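Local coordinates for protein organophosphorus hydrolase (Pseudomonas pseudoalcaligenes, PDB 4LE6) that probably hydrolyses phosphotriesters such as aryl dialkyl phosphates, using two zinc ions held in a metallo-beta-lactamase fold, at residues Ala59-Gly64 / Val261-Asp266; Thr96-Val101 / Leu214-Ser219. One frame throughout, in Å; residues are numbered along the deposited sequence.

From the N terminus, the chain reaches 59-64 just after the long strand 45-57. It returns to that point at 261-266, 197 residues on, where contact 1 closes the loop. Contact 2 closes a shorter loop, its segments 113 residues apart, nested inside that of contact 1. It joins 96-101, the turn between strands 85-95 and 100-103 of the first large sheet, to 214-219, at the start of edge strand 218-222 of the second. Contact 1 ties the segment after strand 45-57 to the segment ahead of helix 269-286, near the zinc site. Contact 2 bridges the two sheets of the sandwich. The contacts lie on opposite sides of the chain's centre, their centres about 34 Å apart.

Contact 1. Residues Ala59-Gly64 / Val261-Asp266; sequences ASLLKG and VVFEFD
A two-stranded antiparallel ribbon beside the dizinc site joins L61-K63 to V262-E264. K63 and V262 form its hydrogen-bonded pair. K63 N gives to V262 O at 2.7 Å, and V262 N gives to K63 O at 2.8 Å. L62 and F263 form the non-hydrogen-bonded pair. One step on, E264 N reaches L61 O at 2.8 Å.

L61 buries more surface here than any other residue. Its CB lies 3.7 Å from F263 CE1, the two side chains running side by side. Its CD2 meets F265 CE2 at 4.0 Å and also rests on E264 CB. F263 CG is anti to the backbone N (chi1 -177°), which carries CE1 to L61 CB. On the face opposite L62 and F263, K63 CB packs against V262 CG2. The K63 chain then bends back, and NZ bonds S60 O at 2.6 Å.

F263 opens a type I turn that ends at D266. D266 OD2 takes F263 N at 3.1 Å from above the carboxylate plane, while OD1 is hydrogen-bonded to ND1 of the zinc ligand H226. D266 is thus a second-shell residue, linking this short beta ribbon and its turn to the dizinc centre of a metallo-beta-lactamase fold.

Contact 2. Residues Thr96-Val101 / Leu214-Ser219; sequences TGDNLV and LLPGVS
L215 and P216 pack against D98, N99 and V101 where the two beta sheets of the metallo-beta-lactamase sandwich approach each other at the surface. L215 is central. Its CD1 meets V101 CG2 at 4.0 Å, and these two side chains run antiparallel alongside one another. The same CD1 touches N99 CG, while CD2 lies 4.0 Å from both N99 OD1 and N99 ND2. Both L215 methyls lie over one face of the N99 amide, CD1 above CG and CD2 displaced toward OD1 and ND2. P216 crosses N99 at about a right angle, with CD 3.9 Å from OD1. Its CB also meets D98 OD2 at 3.7 Å.

The next shell fixes the amide. N99 ND2 bonds D133 OD1, and D133 OD2 takes L100 N, so one carboxylate holds both the amide and the start of strand 100-103. T134, on the adjoining strand 134-136, packs against N99 and L215.

Each segment is also shaped from within. T96 OG1 accepts N99 N at 2.8 Å, an ST motif that braces the turn at G97 and D98. G97 also makes backbone hydrogen bonds to the second subunit. Across the contact, a type II turn from L215 to V218 presents P216. A classic beta bulge sets L214 and L215 opposite V218 at the start of strand 218-222.

One water joins the segments. It donates to N99 OD1 at 2.6 Å and to P216 O at 3.0 Å, and it also bonds T96 OG1.

Contact 1. Residues Ala59-Gly64 / Val261-Asp266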
ATOM      1  N   ALA A  59     -22.419  -4.917   1.443  1.00 30.64           N
ATOM      2  CA  ALA A  59     -21.912  -6.267   1.616  1.00 32.84           C
ATOM      3  C   ALA A  59     -22.953  -7.295   1.176  1.00 30.16           C
ATOM      4  O   ALA A  59     -22.611  -8.433   0.862  1.00 29.31           O
ATOM      5  CB  ALA A  59     -21.530  -6.492   3.079  1.00 35.36           C
ATOM      6  N   SER A  60     -24.224  -6.896   1.165  1.00 30.04           N
ATOM      7  CA  SER A  60     -25.321  -7.793   0.785  1.00 36.05           C
ATOM      8  C   SER A  60     -25.242  -8.222  -0.686  1.00 33.47           C
ATOM      9  O   SER A  60     -25.933  -9.149  -1.104  1.00 33.38           O
ATOM     10  CB  SER A  60     -26.673  -7.110   1.025  1.00 41.00           C
ATOM     11  OG  SER A  60     -26.828  -6.003   0.144  1.00 46.32           O
ATOM     12  N   LEU A  61     -24.422  -7.541  -1.478  1.00 30.35           N
ATOM     13  CA  LEU A  61     -24.232  -7.940  -2.874  1.00 32.20           C
ATOM     14  C   LEU A  61     -23.315  -9.155  -3.017  1.00 33.63           C
ATOM     15  O   LEU A  61     -23.208  -9.728  -4.105  1.00 32.37           O
ATOM     16  CB  LEU A  61     -23.671  -6.779  -3.701  1.00 30.10           C
ATOM     17  CG  LEU A  61     -24.635  -5.591  -3.827  1.00 34.04           C
ATOM     18  CD1 LEU A  61     -23.956  -4.408  -4.492  1.00 32.11           C
ATOM     19  CD2 LEU A  61     -25.913  -5.986  -4.582  1.00 40.03           C
ATOM     20  N   LEU A  62     -22.638  -9.547  -1.938  1.00 30.74           N
ATOM     21  CA  LEU A  62     -21.812 -10.754  -1.984  1.00 30.38           C
ATOM     22  C   LEU A  62     -22.698 -11.889  -1.535  1.00 32.37           C
ATOM     23  O   LEU A  62     -23.394 -11.748  -0.547  1.00 31.52           O
ATOM     24  CB  LEU A  62     -20.596 -10.644  -1.070  1.00 29.19           C
ATOM     25  CG  LEU A  62     -19.591  -9.556  -1.423  1.00 30.37           C
ATOM     26  CD1 LEU A  62     -18.635  -9.378  -0.261  1.00 30.76           C
ATOM     27  CD2 LEU A  62     -18.846  -9.908  -2.700  1.00 33.56           C
ATOM     28  N   LYS A  63     -22.680 -13.005  -2.255  1.00 30.02           N
ATOM     29  CA  LYS A  63     -23.577 -14.118  -1.954  1.00 33.01           C
ATOM     30  C   LYS A  63     -22.851 -15.462  -1.887  1.00 31.46           C
ATOM     31  O   LYS A  63     -21.738 -15.609  -2.403  1.00 30.37           O
ATOM     32  CB  LYS A  63     -24.691 -14.178  -3.004  1.00 40.97           C
ATOM     33  CG  LYS A  63     -25.778 -13.125  -2.805  1.00 52.46           C
ATOM     34  CD  LYS A  63     -26.661 -13.445  -1.594  1.00 62.95           C
ATOM     35  CE  LYS A  63     -27.659 -12.322  -1.286  1.00 66.78           C
ATOM     36  NZ  LYS A  63     -27.139 -11.325  -0.284  1.00 65.42           N
ATOM     37  N   GLY A  64     -23.488 -16.436  -1.246  1.00 32.43           N
ATOM     38  CA  GLY A  64     -22.905 -17.756  -1.080  1.00 36.37           C
ATOM     39  C   GLY A  64     -22.246 -17.918   0.280  1.00 42.89           C
ATOM     40  O   GLY A  64     -21.562 -18.909   0.534  1.00 44.41           O
ATOM     41  N   VAL A 261     -17.592 -17.453  -3.019  1.00 28.29           N
ATOM     42  CA  VAL A 261     -18.490 -16.317  -2.809  1.00 28.20           C
ATOM     43  C   VAL A 261     -18.646 -15.526  -4.111  1.00 27.44           C
ATOM     44  O   VAL A 261     -17.661 -15.249  -4.791  1.00 26.47           O
ATOM     45  CB  VAL A 261     -17.993 -15.415  -1.648  1.00 27.75           C
ATOM     46  CG1 VAL A 261     -18.794 -14.113  -1.563  1.00 27.60           C
ATOM     47  CG2 VAL A 261     -18.093 -16.165  -0.316  1.00 28.85           C
ATOM     48  N   VAL A 262     -19.880 -15.182  -4.470  1.00 27.99           N
ATOM     49  CA  VAL A 262     -20.141 -14.531  -5.762  1.00 27.51           C
ATOM     50  C   VAL A 262     -20.717 -13.122  -5.603  1.00 28.01           C
ATOM     51  O   VAL A 262     -21.176 -12.746  -4.526  1.00 27.72           O
ATOM     52  CB  VAL A 262     -21.077 -15.366  -6.629  1.00 31.37           C
ATOM     53  CG1 VAL A 262     -20.502 -16.772  -6.782  1.00 34.32           C
ATOM     54  CG2 VAL A 262     -22.478 -15.433  -6.019  1.00 33.61           C
ATOM     55  N   PHE A 263     -20.680 -12.357  -6.691  1.00 26.66           N
ATOM     56  CA  PHE A 263     -21.165 -10.987  -6.705  1.00 27.52           C
ATOM     57  C   PHE A 263     -22.511 -10.918  -7.438  1.00 29.49           C
ATOM     58  O   PHE A 263     -22.662 -11.491  -8.520  1.00 30.10           O
ATOM     59  CB  PHE A 263     -20.113 -10.119  -7.388  1.00 29.49           C
ATOM     60  CG  PHE A 263     -20.431  -8.653  -7.408  1.00 30.41           C
ATOM     61  CD1 PHE A 263     -20.754  -7.967  -6.252  1.00 32.41           C
ATOM     62  CD2 PHE A 263     -20.349  -7.947  -8.593  1.00 34.66           C
ATOM     63  CE1 PHE A 263     -21.032  -6.605  -6.293  1.00 31.95           C
ATOM     64  CE2 PHE A 263     -20.607  -6.591  -8.634  1.00 35.47           C
ATOM     65  CZ  PHE A 263     -20.951  -5.922  -7.495  1.00 32.26           C
ATOM     66  N   GLU A 264     -23.482 -10.212  -6.864  1.00 29.26           N
ATOM     67  CA  GLU A 264     -24.828 -10.172  -7.441  1.00 35.80           C
ATOM     68  C   GLU A 264     -24.834  -9.706  -8.898  1.00 33.76           C
ATOM     69  O   GLU A 264     -25.701 -10.086  -9.665  1.00 33.92           O
ATOM     70  CB  GLU A 264     -25.747  -9.255  -6.635  1.00 41.46           C
ATOM     71  CG  GLU A 264     -27.224  -9.640  -6.761  1.00 54.40           C
ATOM     72  CD  GLU A 264     -27.620 -10.754  -5.811  1.00 69.76           C
ATOM     73  OE1 GLU A 264     -26.718 -11.445  -5.296  1.00 77.28           O
ATOM     74  OE2 GLU A 264     -28.832 -10.937  -5.566  1.00 74.99           O
ATOM     75  N   PHE A 265     -23.863  -8.884  -9.268  1.00 32.90           N
ATOM     76  CA  PHE A 265     -23.821  -8.323 -10.619  1.00 37.08           C
ATOM     77  C   PHE A 265     -22.798  -8.997 -11.547  1.00 35.58           C
ATOM     78  O   PHE A 265     -22.494  -8.481 -12.632  1.00 36.84           O
ATOM     79  CB  PHE A 265     -23.605  -6.814 -10.540  1.00 38.05           C
ATOM     80  CG  PHE A 265     -24.771  -6.081  -9.926  1.00 39.58           C
ATOM     81  CD1 PHE A 265     -26.060  -6.277 -10.397  1.00 42.01           C
ATOM     82  CD2 PHE A 265     -24.582  -5.221  -8.862  1.00 42.34           C
ATOM     83  CE1 PHE A 265     -27.138  -5.614  -9.826  1.00 40.43           C
ATOM     84  CE2 PHE A 265     -25.652  -4.556  -8.295  1.00 41.54           C
ATOM     85  CZ  PHE A 265     -26.932  -4.756  -8.776  1.00 38.44           C
ATOM     86  N   ASP A 266     -22.290 -10.158 -11.134  1.00 31.21           N
ATOM     87  CA  ASP A 266     -21.755 -11.103 -12.103  1.00 32.95           C
ATOM     88  C   ASP A 266     -22.919 -11.492 -13.020  1.00 33.15           C
ATOM     89  O   ASP A 266     -23.985 -11.866 -12.540  1.00 33.91           O
ATOM     90  CB  ASP A 266     -21.215 -12.360 -11.415  1.00 33.34           C
ATOM     91  CG  ASP A 266     -19.960 -12.103 -10.612  1.00 34.64           C
ATOM     92  OD1 ASP A 266     -19.168 -11.214 -10.980  1.00 38.23           O
ATOM     93  OD2 ASP A 266     -19.759 -12.808  -9.602  1.00 34.83           O
TER

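Contact 2. Residues Thr96-Val101 / Leu214-Ser219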
ATOM      1  N   THR A  96       5.479  -0.573 -22.742  1.00 19.89           N
ATOM      2  CA  THR A  96       6.207  -1.769 -23.128  1.00 21.75           C
ATOM      3  C   THR A  96       7.414  -1.436 -24.002  1.00 26.15           C
ATOM      4  O   THR A  96       8.057  -2.336 -24.536  1.00 27.38           O
ATOM      5  CB  THR A  96       5.326  -2.710 -23.972  1.00 22.58           C
ATOM      6  OG1 THR A  96       5.040  -2.097 -25.241  1.00 25.56           O
ATOM      7  CG2 THR A  96       4.043  -3.010 -23.271  1.00 22.92           C
ATOM      8  N   GLY A  97       7.707  -0.149 -24.162  1.00 25.13           N
ATOM      9  CA  GLY A  97       8.676   0.281 -25.158  1.00 24.02           C
ATOM     10  C   GLY A  97       8.068   0.355 -26.560  1.00 28.59           C
ATOM     11  O   GLY A  97       8.203   1.367 -27.249  1.00 29.19           O
ATOM     12  N   ASP A  98       7.392  -0.710 -26.984  1.00 30.06           N
ATOM     13  CA  ASP A  98       6.738  -0.724 -28.286  1.00 28.66           C
ATOM     14  C   ASP A  98       5.427   0.047 -28.278  1.00 23.50           C
ATOM     15  O   ASP A  98       5.058   0.657 -29.269  1.00 22.63           O
ATOM     16  CB  ASP A  98       6.454  -2.160 -28.742  1.00 31.96           C
ATOM     17  CG  ASP A  98       7.716  -2.938 -29.028  1.00 38.79           C
ATOM     18  OD1 ASP A  98       8.415  -2.588 -29.998  1.00 40.22           O
ATOM     19  OD2 ASP A  98       8.013  -3.891 -28.277  1.00 41.98           O
ATOM     20  N   ASN A  99       4.706  -0.033 -27.169  1.00 21.56           N
ATOM     21  CA  ASN A  99       3.399   0.591 -27.043  1.00 24.06           C
ATOM     22  C   ASN A  99       3.187   1.225 -25.672  1.00 23.05           C
ATOM     23  O   ASN A  99       3.730   0.760 -24.659  1.00 22.38           O
ATOM     24  CB  ASN A  99       2.299  -0.451 -27.242  1.00 27.61           C
ATOM     25  CG  ASN A  99       2.340  -1.092 -28.614  1.00 29.60           C
ATOM     26  OD1 ASN A  99       2.968  -2.139 -28.809  1.00 28.37           O
ATOM     27  ND2 ASN A  99       1.670  -0.468 -29.579  1.00 27.44           N
ATOM     28  N   LEU A 100       2.365   2.267 -25.635  1.00 21.46           N
ATOM     29  CA  LEU A 100       1.821   2.743 -24.371  1.00 21.66           C
ATOM     30  C   LEU A 100       0.380   2.262 -24.317  1.00 23.24           C
ATOM     31  O   LEU A 100      -0.458   2.669 -25.126  1.00 23.95           O
ATOM     32  CB  LEU A 100       1.909   4.262 -24.242  1.00 22.52           C
ATOM     33  CG  LEU A 100       1.477   4.812 -22.877  1.00 24.35           C
ATOM     34  CD1 LEU A 100       2.433   4.390 -21.744  1.00 24.95           C
ATOM     35  CD2 LEU A 100       1.378   6.315 -22.937  1.00 23.27           C
ATOM     36  N   VAL A 101       0.108   1.372 -23.368  1.00 21.79           N
ATOM     37  CA  VAL A 101      -1.146   0.640 -23.334  1.00 21.74           C
ATOM     38  C   VAL A 101      -1.890   0.919 -22.047  1.00 21.24           C
ATOM     39  O   VAL A 101      -1.354   0.733 -20.956  1.00 24.16           O
ATOM     40  CB  VAL A 101      -0.900  -0.895 -23.430  1.00 23.13           C
ATOM     41  CG1 VAL A 101      -2.224  -1.652 -23.445  1.00 22.28           C
ATOM     42  CG2 VAL A 101      -0.092  -1.229 -24.667  1.00 25.26           C
ATOM     43  N   LEU A 214      -1.507 -10.217 -29.324  1.00 44.72           N
ATOM     44  CA  LEU A 214      -2.241  -8.991 -29.612  1.00 40.40           C
ATOM     45  C   LEU A 214      -1.266  -7.856 -29.916  1.00 39.70           C
ATOM     46  O   LEU A 214      -1.442  -7.101 -30.874  1.00 42.21           O
ATOM     47  CB  LEU A 214      -3.100  -8.621 -28.413  1.00 40.27           C
ATOM     48  CG  LEU A 214      -3.903  -7.329 -28.519  1.00 48.32           C
ATOM     49  CD1 LEU A 214      -4.977  -7.446 -29.597  1.00 55.32           C
ATOM     50  CD2 LEU A 214      -4.509  -7.042 -27.172  1.00 52.09           C
ATOM     51  N   LEU A 215      -0.263  -7.729 -29.055  1.00 35.30           N
ATOM     52  CA  LEU A 215       0.836  -6.788 -29.231  1.00 31.39           C
ATOM     53  C   LEU A 215       2.084  -7.471 -28.705  1.00 32.63           C
ATOM     54  O   LEU A 215       1.981  -8.485 -28.024  1.00 35.17           O
ATOM     55  CB  LEU A 215       0.595  -5.516 -28.436  1.00 32.38           C
ATOM     56  CG  LEU A 215      -0.538  -4.605 -28.890  1.00 33.53           C
ATOM     57  CD1 LEU A 215      -0.723  -3.560 -27.828  1.00 32.65           C
ATOM     58  CD2 LEU A 215      -0.221  -3.969 -30.265  1.00 34.08           C
ATOM     59  N   PRO A 216       3.270  -6.932 -29.018  1.00 35.00           N
ATOM     60  CA  PRO A 216       4.475  -7.554 -28.453  1.00 37.74           C
ATOM     61  C   PRO A 216       4.397  -7.603 -26.920  1.00 34.72           C
ATOM     62  O   PRO A 216       4.196  -6.562 -26.306  1.00 32.70           O
ATOM     63  CB  PRO A 216       5.605  -6.627 -28.925  1.00 40.09           C
ATOM     64  CG  PRO A 216       5.063  -5.986 -30.192  1.00 41.48           C
ATOM     65  CD  PRO A 216       3.588  -5.804 -29.914  1.00 38.07           C
ATOM     66  N   GLY A 217       4.484  -8.796 -26.341  1.00 36.36           N
ATOM     67  CA  GLY A 217       4.499  -8.961 -24.900  1.00 36.45           C
ATOM     68  C   GLY A 217       3.112  -9.015 -24.287  1.00 34.61           C
ATOM     69  O   GLY A 217       2.965  -9.201 -23.087  1.00 35.06           O
ATOM     70  N   VAL A 218       2.091  -8.873 -25.121  1.00 22.26           N
ATOM     71  CA  VAL A 218       0.717  -8.748 -24.632  1.00 25.56           C
ATOM     72  C   VAL A 218      -0.180  -9.805 -25.254  1.00 26.44           C
ATOM     73  O   VAL A 218      -0.237  -9.944 -26.474  1.00 23.67           O
ATOM     74  CB  VAL A 218       0.131  -7.370 -24.932  1.00 26.64           C
ATOM     75  CG1 VAL A 218      -1.182  -7.196 -24.181  1.00 25.47           C
ATOM     76  CG2 VAL A 218       1.117  -6.283 -24.520  1.00 27.99           C
ATOM     77  N   SER A 219      -0.885 -10.539 -24.402  1.00 24.97           N
ATOM     78  CA  SER A 219      -1.777 -11.603 -24.866  1.00 29.09           C
ATOM     79  C   SER A 219      -3.087 -11.606 -24.071  1.00 27.19           C
ATOM     80  O   SER A 219      -3.160 -11.062 -22.980  1.00 26.49           O
ATOM     81  CB  SER A 219      -1.098 -12.965 -24.751  1.00 31.56           C
ATOM     82  OG  SER A 219      -0.634 -13.173 -23.438  1.00 37.33           O
TER
HETATM   83  O   HOH W   1       3.581  -3.718 -26.815  1.00 25.95           O